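Local coordinates for fiber protein (Human adenovirus 14, PDB 3F0Y) that forms the trimeric knob at the tip of the adenovirus fiber and probably attaches the virus to its receptor on the host cell, at residues A[49-60]-A[194-205]. Sequence-based numbering, arbitrary orientation. Where two conformers were deposited one is given.
Sequences GALVTAFVYVIG and LVTSPFTFYYIR
R205 reaches G49 and A50, just ahead of strand 51-60, and its side chain can be followed atom by atom. CB and CD both rest on V52 CG2, with CB at 3.6 Å. CG, set between the backbone N and the carbonyl carbon (chi1 61°), lies 3.3 Å from A50 O. From there the chain runs extended to NE, which donates to G49 O at 2.8 Å through a bent bond; NH2 adds a weak one to the same oxygen, while NH1 weakly meets S117 O. The backbone N of R205 gives A50 O a nearly straight bond, 177° at the hydrogen.

Beyond it V52, A54 and F55 pair antiparallel with Y203, F201 and T200. On one side of the sheet A54 CB sits over a face of the F201 ring, 3.5 Å from its centroid, and V52 CB lies likewise over Y203, whose OH bonds F118 O. On the other, P198 CB touches F55 CE1 at 3.4 Å, and Y202 packs on T200 of the second subunit.

The ladder breaks after V56, where T196 OG1 stands in for a main-chain acceptor, taking the V58 N-H at 2.9 Å. A water joins that hydroxyl to V56 O and S197 O. Such antiparallel pairing, aromatic residues facing strand 151-160 and Y202 facing the other subunits, belongs to the beta-sandwich of the adenovirus fiber knob.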
ATOM      1  N   GLY A  49       5.232   1.400  13.273  1.00 17.74           N
ATOM      2  CA  GLY A  49       6.435   2.203  13.466  1.00 17.49           C
ATOM      3  C   GLY A  49       6.093   3.678  13.573  1.00 17.17           C
ATOM      4  O   GLY A  49       5.198   4.058  14.324  1.00 17.16           O
ATOM      5  N   ALA A  50       6.788   4.505  12.799  1.00 16.79           N
ATOM      6  CA  ALA A  50       6.529   5.947  12.773  1.00 16.64           C
ATOM      7  C   ALA A  50       5.258   6.308  12.000  1.00 16.43           C
ATOM      8  O   ALA A  50       4.837   7.465  12.011  1.00 16.43           O
ATOM      9  CB  ALA A  50       7.719   6.677  12.173  1.00 16.54           C
ATOM     10  N   LEU A  51       4.659   5.326  11.328  1.00 16.30           N
ATOM     11  CA  LEU A  51       3.498   5.559  10.478  1.00 16.20           C
ATOM     12  C   LEU A  51       2.228   4.962  11.060  1.00 16.14           C
ATOM     13  O   LEU A  51       2.273   4.106  11.943  1.00 16.28           O
ATOM     14  CB  LEU A  51       3.728   4.935   9.100  1.00 16.04           C
ATOM     15  CG  LEU A  51       5.008   5.319   8.362  1.00 15.81           C
ATOM     16  CD1 LEU A  51       5.065   4.599   7.028  1.00 15.67           C
ATOM     17  CD2 LEU A  51       5.086   6.822   8.170  1.00 15.61           C
ATOM     18  N   VAL A  52       1.096   5.429  10.544  1.00 16.08           N
ATOM     19  CA  VAL A  52      -0.187   4.776  10.742  1.00 15.95           C
ATOM     20  C   VAL A  52      -0.579   4.161   9.409  1.00 15.97           C
ATOM     21  O   VAL A  52      -0.497   4.823   8.374  1.00 15.80           O
ATOM     22  CB  VAL A  52      -1.280   5.773  11.192  1.00 15.95           C
ATOM     23  CG1 VAL A  52      -2.676   5.237  10.877  1.00 15.61           C
ATOM     24  CG2 VAL A  52      -1.146   6.072  12.678  1.00 15.83           C
ATOM     25  N   THR A  53      -0.965   2.891   9.433  1.00 15.97           N
ATOM     26  CA  THR A  53      -1.589   2.248   8.283  1.00 16.07           C
ATOM     27  C   THR A  53      -3.095   2.493   8.382  1.00 15.91           C
ATOM     28  O   THR A  53      -3.752   1.971   9.281  1.00 15.75           O
ATOM     29  CB  THR A  53      -1.320   0.729   8.270  1.00 16.21           C
ATOM     30  OG1 THR A  53       0.091   0.488   8.308  1.00 17.28           O
ATOM     31  CG2 THR A  53      -1.912   0.085   7.028  1.00 16.18           C
ATOM     32  N   ALA A  54      -3.628   3.301   7.468  1.00 15.86           N
ATOM     33  CA  ALA A  54      -5.053   3.633   7.455  1.00 15.92           C
ATOM     34  C   ALA A  54      -5.749   2.829   6.366  1.00 15.94           C
ATOM     35  O   ALA A  54      -5.321   2.834   5.217  1.00 15.86           O
ATOM     36  CB  ALA A  54      -5.248   5.122   7.228  1.00 15.96           C
ATOM     37  N   PHE A  55      -6.833   2.158   6.747  1.00 15.85           N
ATOM     38  CA  PHE A  55      -7.515   1.177   5.914  1.00 15.97           C
ATOM     39  C   PHE A  55      -9.001   1.527   5.945  1.00 16.09           C
ATOM     40  O   PHE A  55      -9.646   1.397   6.987  1.00 16.00           O
ATOM     41  CB  PHE A  55      -7.244  -0.208   6.511  1.00 15.86           C
ATOM     42  CG  PHE A  55      -7.960  -1.346   5.836  1.00 15.82           C
ATOM     43  CD1 PHE A  55      -7.370  -2.023   4.776  1.00 15.86           C
ATOM     44  CD2 PHE A  55      -9.191  -1.791   6.309  1.00 15.91           C
ATOM     45  CE1 PHE A  55      -8.009  -3.099   4.174  1.00 15.96           C
ATOM     46  CE2 PHE A  55      -9.837  -2.864   5.708  1.00 15.96           C
ATOM     47  CZ  PHE A  55      -9.244  -3.520   4.643  1.00 15.76           C
ATOM     48  N   VAL A  56      -9.537   2.001   4.820  1.00 16.19           N
ATOM     49  CA  VAL A  56     -10.871   2.606   4.821  1.00 16.38           C
ATOM     50  C   VAL A  56     -11.745   2.222   3.624  1.00 16.60           C
ATOM     51  O   VAL A  56     -11.276   2.143   2.488  1.00 16.53           O
ATOM     52  CB  VAL A  56     -10.776   4.153   4.921  1.00 16.32           C
ATOM     53  CG1 VAL A  56     -10.158   4.748   3.657  1.00 16.07           C
ATOM     54  CG2 VAL A  56     -12.146   4.766   5.203  1.00 16.27           C
ATOM     55  N   TYR A  57     -13.019   1.964   3.902  1.00 16.85           N
ATOM     56  CA  TYR A  57     -14.027   1.819   2.857  1.00 17.06           C
ATOM     57  C   TYR A  57     -15.412   2.097   3.416  1.00 17.20           C
ATOM     58  O   TYR A  57     -15.589   2.242   4.628  1.00 17.13           O
ATOM     59  CB  TYR A  57     -13.971   0.436   2.194  1.00 17.14           C
ATOM     60  CG  TYR A  57     -14.193  -0.747   3.111  1.00 17.32           C
ATOM     61  CD1 TYR A  57     -13.201  -1.165   3.991  1.00 17.43           C
ATOM     62  CD2 TYR A  57     -15.385  -1.469   3.075  1.00 17.20           C
ATOM     63  CE1 TYR A  57     -13.394  -2.256   4.824  1.00 17.38           C
ATOM     64  CE2 TYR A  57     -15.586  -2.565   3.905  1.00 17.29           C
ATOM     65  CZ  TYR A  57     -14.586  -2.952   4.777  1.00 17.20           C
ATOM     66  OH  TYR A  57     -14.768  -4.035   5.604  1.00 17.90           O
ATOM     67  N   VAL A  58     -16.386   2.193   2.519  1.00 17.48           N
ATOM     68  CA  VAL A  58     -17.756   2.494   2.904  1.00 17.85           C
ATOM     69  C   VAL A  58     -18.693   1.389   2.437  1.00 18.04           C
ATOM     70  O   VAL A  58     -18.501   0.807   1.370  1.00 17.81           O
ATOM     71  CB  VAL A  58     -18.220   3.855   2.336  1.00 17.90           C
ATOM     72  CG1 VAL A  58     -17.302   4.965   2.816  1.00 18.14           C
ATOM     73  CG2 VAL A  58     -18.268   3.827   0.819  1.00 18.41           C
ATOM     74  N   ILE A  59     -19.689   1.088   3.265  1.00 18.48           N
ATOM     75  CA  ILE A  59     -20.763   0.180   2.894  1.00 18.81           C
ATOM     76  C   ILE A  59     -22.062   0.968   3.012  1.00 19.06           C
ATOM     77  O   ILE A  59     -22.449   1.377   4.106  1.00 19.20           O
ATOM     78  CB  ILE A  59     -20.813  -1.059   3.805  1.00 18.89           C
ATOM     79  CG1 ILE A  59     -19.467  -1.789   3.793  1.00 19.09           C
ATOM     80  CG2 ILE A  59     -21.930  -2.001   3.366  1.00 18.72           C
ATOM     81  CD1 ILE A  59     -19.356  -2.872   4.830  1.00 19.17           C
ATOM     82  N   GLY A  60     -22.710   1.200   1.876  1.00 19.41           N
ATOM     83  CA  GLY A  60     -23.899   2.037   1.828  1.00 19.62           C
ATOM     84  C   GLY A  60     -25.106   1.383   2.472  1.00 19.76           C
ATOM     85  O   GLY A  60     -25.265   0.162   2.416  1.00 19.83           O
ATOM     86  N   LEU A 194     -23.925   0.568  -2.546  1.00 19.75           N
ATOM     87  CA  LEU A 194     -22.670   1.248  -2.833  1.00 19.46           C
ATOM     88  C   LEU A 194     -21.609   0.763  -1.852  1.00 19.09           C
ATOM     89  O   LEU A 194     -21.628   1.126  -0.674  1.00 19.15           O
ATOM     90  CB  LEU A 194     -22.839   2.768  -2.732  1.00 19.45           C
ATOM     91  CG  LEU A 194     -21.588   3.640  -2.891  1.00 19.68           C
ATOM     92  CD1 LEU A 194     -20.654   3.106  -3.968  1.00 19.67           C
ATOM     93  CD2 LEU A 194     -21.987   5.082  -3.191  1.00 19.48           C
ATOM     94  N   VAL A 195     -20.705  -0.079  -2.344  1.00 18.63           N
ATOM     95  CA  VAL A 195     -19.566  -0.549  -1.569  1.00 18.25           C
ATOM     96  C   VAL A 195     -18.285  -0.128  -2.278  1.00 17.93           C
ATOM     97  O   VAL A 195     -18.123  -0.383  -3.469  1.00 17.84           O
ATOM     98  CB  VAL A 195     -19.572  -2.085  -1.425  1.00 18.26           C
ATOM     99  CG1 VAL A 195     -18.293  -2.571  -0.744  1.00 17.91           C
ATOM    100  CG2 VAL A 195     -20.800  -2.543  -0.652  1.00 18.18           C
ATOM    101  N   THR A 196     -17.385   0.528  -1.553  1.00 17.63           N
ATOM    102  CA  THR A 196     -16.055   0.819  -2.082  1.00 17.43           C
ATOM    103  C   THR A 196     -15.101  -0.271  -1.603  1.00 17.33           C
ATOM    104  O   THR A 196     -15.262  -0.800  -0.503  1.00 17.42           O
ATOM    105  CB  THR A 196     -15.539   2.208  -1.637  1.00 17.32           C
ATOM    106  OG1 THR A 196     -15.346   2.233  -0.217  1.00 16.93           O
ATOM    107  CG2 THR A 196     -16.517   3.306  -2.041  1.00 17.12           C
ATOM    108  N   SER A 197     -14.125  -0.622  -2.435  1.00 17.14           N
ATOM    109  CA  SER A 197     -13.089  -1.563  -2.025  1.00 16.89           C
ATOM    110  C   SER A 197     -12.158  -0.851  -1.047  1.00 16.64           C
ATOM    111  O   SER A 197     -12.054   0.375  -1.081  1.00 16.55           O
ATOM    112  CB  SER A 197     -12.313  -2.096  -3.232  1.00 16.90           C
ATOM    113  OG  SER A 197     -11.662  -1.054  -3.934  1.00 16.84           O
ATOM    114  N   PRO A 198     -11.482  -1.611  -0.168  1.00 16.50           N
ATOM    115  CA  PRO A 198     -10.645  -0.959   0.835  1.00 16.47           C
ATOM    116  C   PRO A 198      -9.548  -0.102   0.220  1.00 16.31           C
ATOM    117  O   PRO A 198      -8.894  -0.524  -0.736  1.00 16.13           O
ATOM    118  CB  PRO A 198     -10.032  -2.133   1.606  1.00 16.48           C
ATOM    119  CG  PRO A 198     -10.902  -3.295   1.319  1.00 16.63           C
ATOM    120  CD  PRO A 198     -11.442  -3.078  -0.051  1.00 16.46           C
ATOM    121  N   PHE A 199      -9.376   1.103   0.752  1.00 16.19           N
ATOM    122  CA  PHE A 199      -8.246   1.945   0.396  1.00 16.23           C
ATOM    123  C   PHE A 199      -7.300   2.006   1.582  1.00 16.12           C
ATOM    124  O   PHE A 199      -7.711   2.356   2.690  1.00 15.74           O
ATOM    125  CB  PHE A 199      -8.706   3.351   0.023  1.00 16.27           C
ATOM    126  CG  PHE A 199      -7.575   4.300  -0.261  1.00 16.10           C
ATOM    127  CD1 PHE A 199      -6.635   4.001  -1.240  1.00 16.17           C
ATOM    128  CD2 PHE A 199      -7.447   5.488   0.446  1.00 16.01           C
ATOM    129  CE1 PHE A 199      -5.586   4.869  -1.507  1.00 16.17           C
ATOM    130  CE2 PHE A 199      -6.402   6.366   0.179  1.00 16.29           C
ATOM    131  CZ  PHE A 199      -5.470   6.054  -0.797  1.00 16.08           C
ATOM    132  N   THR A 200      -6.040   1.654   1.343  1.00 16.18           N
ATOM    133  CA  THR A 200      -5.010   1.748   2.367  1.00 16.30           C
ATOM    134  C   THR A 200      -4.073   2.904   2.055  1.00 16.36           C
ATOM    135  O   THR A 200      -3.514   2.977   0.962  1.00 16.25           O
ATOM    136  CB  THR A 200      -4.194   0.452   2.478  1.00 16.30           C
ATOM    137  OG1 THR A 200      -5.073  -0.633   2.793  1.00 16.80           O
ATOM    138  CG2 THR A 200      -3.140   0.574   3.574  1.00 16.25           C
ATOM    139  N   PHE A 201      -3.923   3.811   3.014  1.00 16.42           N
ATOM    140  CA  PHE A 201      -2.939   4.878   2.910  1.00 16.69           C
ATOM    141  C   PHE A 201      -2.139   4.984   4.195  1.00 16.87           C
ATOM    142  O   PHE A 201      -2.505   4.405   5.222  1.00 16.97           O
ATOM    143  CB  PHE A 201      -3.588   6.219   2.547  1.00 16.70           C
ATOM    144  CG  PHE A 201      -4.563   6.734   3.569  1.00 16.79           C
ATOM    145  CD1 PHE A 201      -4.192   7.730   4.463  1.00 16.75           C
ATOM    146  CD2 PHE A 201      -5.863   6.250   3.614  1.00 16.87           C
ATOM    147  CE1 PHE A 201      -5.096   8.221   5.397  1.00 16.70           C
ATOM    148  CE2 PHE A 201      -6.772   6.735   4.546  1.00 16.89           C
ATOM    149  CZ  PHE A 201      -6.386   7.722   5.438  1.00 16.76           C
ATOM    150  N   TYR A 202      -1.042   5.727   4.112  1.00 17.00           N
ATOM    151  CA  TYR A 202      -0.102   5.843   5.217  0.50 17.10           C
ATOM    152  C   TYR A 202       0.166   7.305   5.541  1.00 17.12           C
ATOM    153  O   TYR A 202       0.159   8.160   4.657  1.00 17.12           O
ATOM    154  CB  TYR A 202       1.204   5.123   4.871  0.50 17.26           C
ATOM    155  CG  TYR A 202       0.980   3.771   4.235  0.50 17.41           C
ATOM    156  CD1 TYR A 202       1.090   2.599   4.976  0.50 17.48           C
ATOM    157  CD2 TYR A 202       0.624   3.667   2.892  0.50 17.46           C
ATOM    158  CE1 TYR A 202       0.870   1.362   4.390  0.50 17.51           C
ATOM    159  CE2 TYR A 202       0.404   2.441   2.300  0.50 17.51           C
ATOM    160  CZ  TYR A 202       0.527   1.293   3.051  0.50 17.53           C
ATOM    161  OH  TYR A 202       0.306   0.077   2.454  0.50 18.01           O
ATOM    162  N   TYR A 203       0.385   7.583   6.820  1.00 17.19           N
ATOM    163  CA  TYR A 203       0.755   8.919   7.237  1.00 17.36           C
ATOM    164  C   TYR A 203       1.622   8.876   8.484  1.00 17.65           C
ATOM    165  O   TYR A 203       1.550   7.930   9.273  1.00 17.27           O
ATOM    166  CB  TYR A 203      -0.476   9.814   7.430  1.00 17.15           C
ATOM    167  CG  TYR A 203      -1.482   9.371   8.475  1.00 16.93           C
ATOM    168  CD1 TYR A 203      -1.256   9.596   9.829  1.00 16.67           C
ATOM    169  CD2 TYR A 203      -2.683   8.772   8.102  1.00 16.77           C
ATOM    170  CE1 TYR A 203      -2.189   9.214  10.789  1.00 16.78           C
ATOM    171  CE2 TYR A 203      -3.623   8.387   9.053  1.00 16.80           C
ATOM    172  CZ  TYR A 203      -3.368   8.612  10.395  1.00 16.77           C
ATOM    173  OH  TYR A 203      -4.293   8.236  11.342  1.00 17.05           O
ATOM    174  N   ILE A 204       2.452   9.902   8.632  1.00 18.11           N
ATOM    175  CA  ILE A 204       3.349  10.021   9.770  1.00 18.70           C
ATOM    176  C   ILE A 204       2.509  10.381  10.982  1.00 19.18           C
ATOM    177  O   ILE A 204       1.758  11.358  10.960  1.00 18.94           O
ATOM    178  CB  ILE A 204       4.424  11.095   9.535  1.00 18.57           C
ATOM    179  CG1 ILE A 204       5.326  10.693   8.364  1.00 18.69           C
ATOM    180  CG2 ILE A 204       5.256  11.304  10.795  1.00 18.28           C
ATOM    181  CD1 ILE A 204       6.230  11.800   7.879  1.00 18.85           C
ATOM    182  N   ARG A 205       2.625   9.590  12.039  1.00 19.95           N
ATOM    183  CA  ARG A 205       1.737   9.762  13.175  1.00 20.73           C
ATOM    184  C   ARG A 205       2.262  10.754  14.208  1.00 21.07           C
ATOM    185  O   ARG A 205       3.470  10.964  14.349  1.00 20.69           O
ATOM    186  CB  ARG A 205       1.373   8.419  13.817  1.00 21.04           C
ATOM    187  CG  ARG A 205       2.511   7.594  14.376  1.00 21.36           C
ATOM    188  CD  ARG A 205       1.999   6.193  14.697  1.00 21.84           C
ATOM    189  NE  ARG A 205       2.977   5.327  15.349  1.00 22.94           N
ATOM    190  CZ  ARG A 205       3.393   5.464  16.608  1.00 23.73           C
ATOM    191  NH1 ARG A 205       2.933   6.441  17.379  1.00 24.65           N
ATOM    192  NH2 ARG A 205       4.284   4.615  17.102  1.00 23.88           N
TER
HETATM  193  O   HOH W   1       5.816   9.570  13.741  1.00 16.75           O
HETATM  194  O   HOH W   2     -12.484   2.749  -0.015  1.00 18.46           O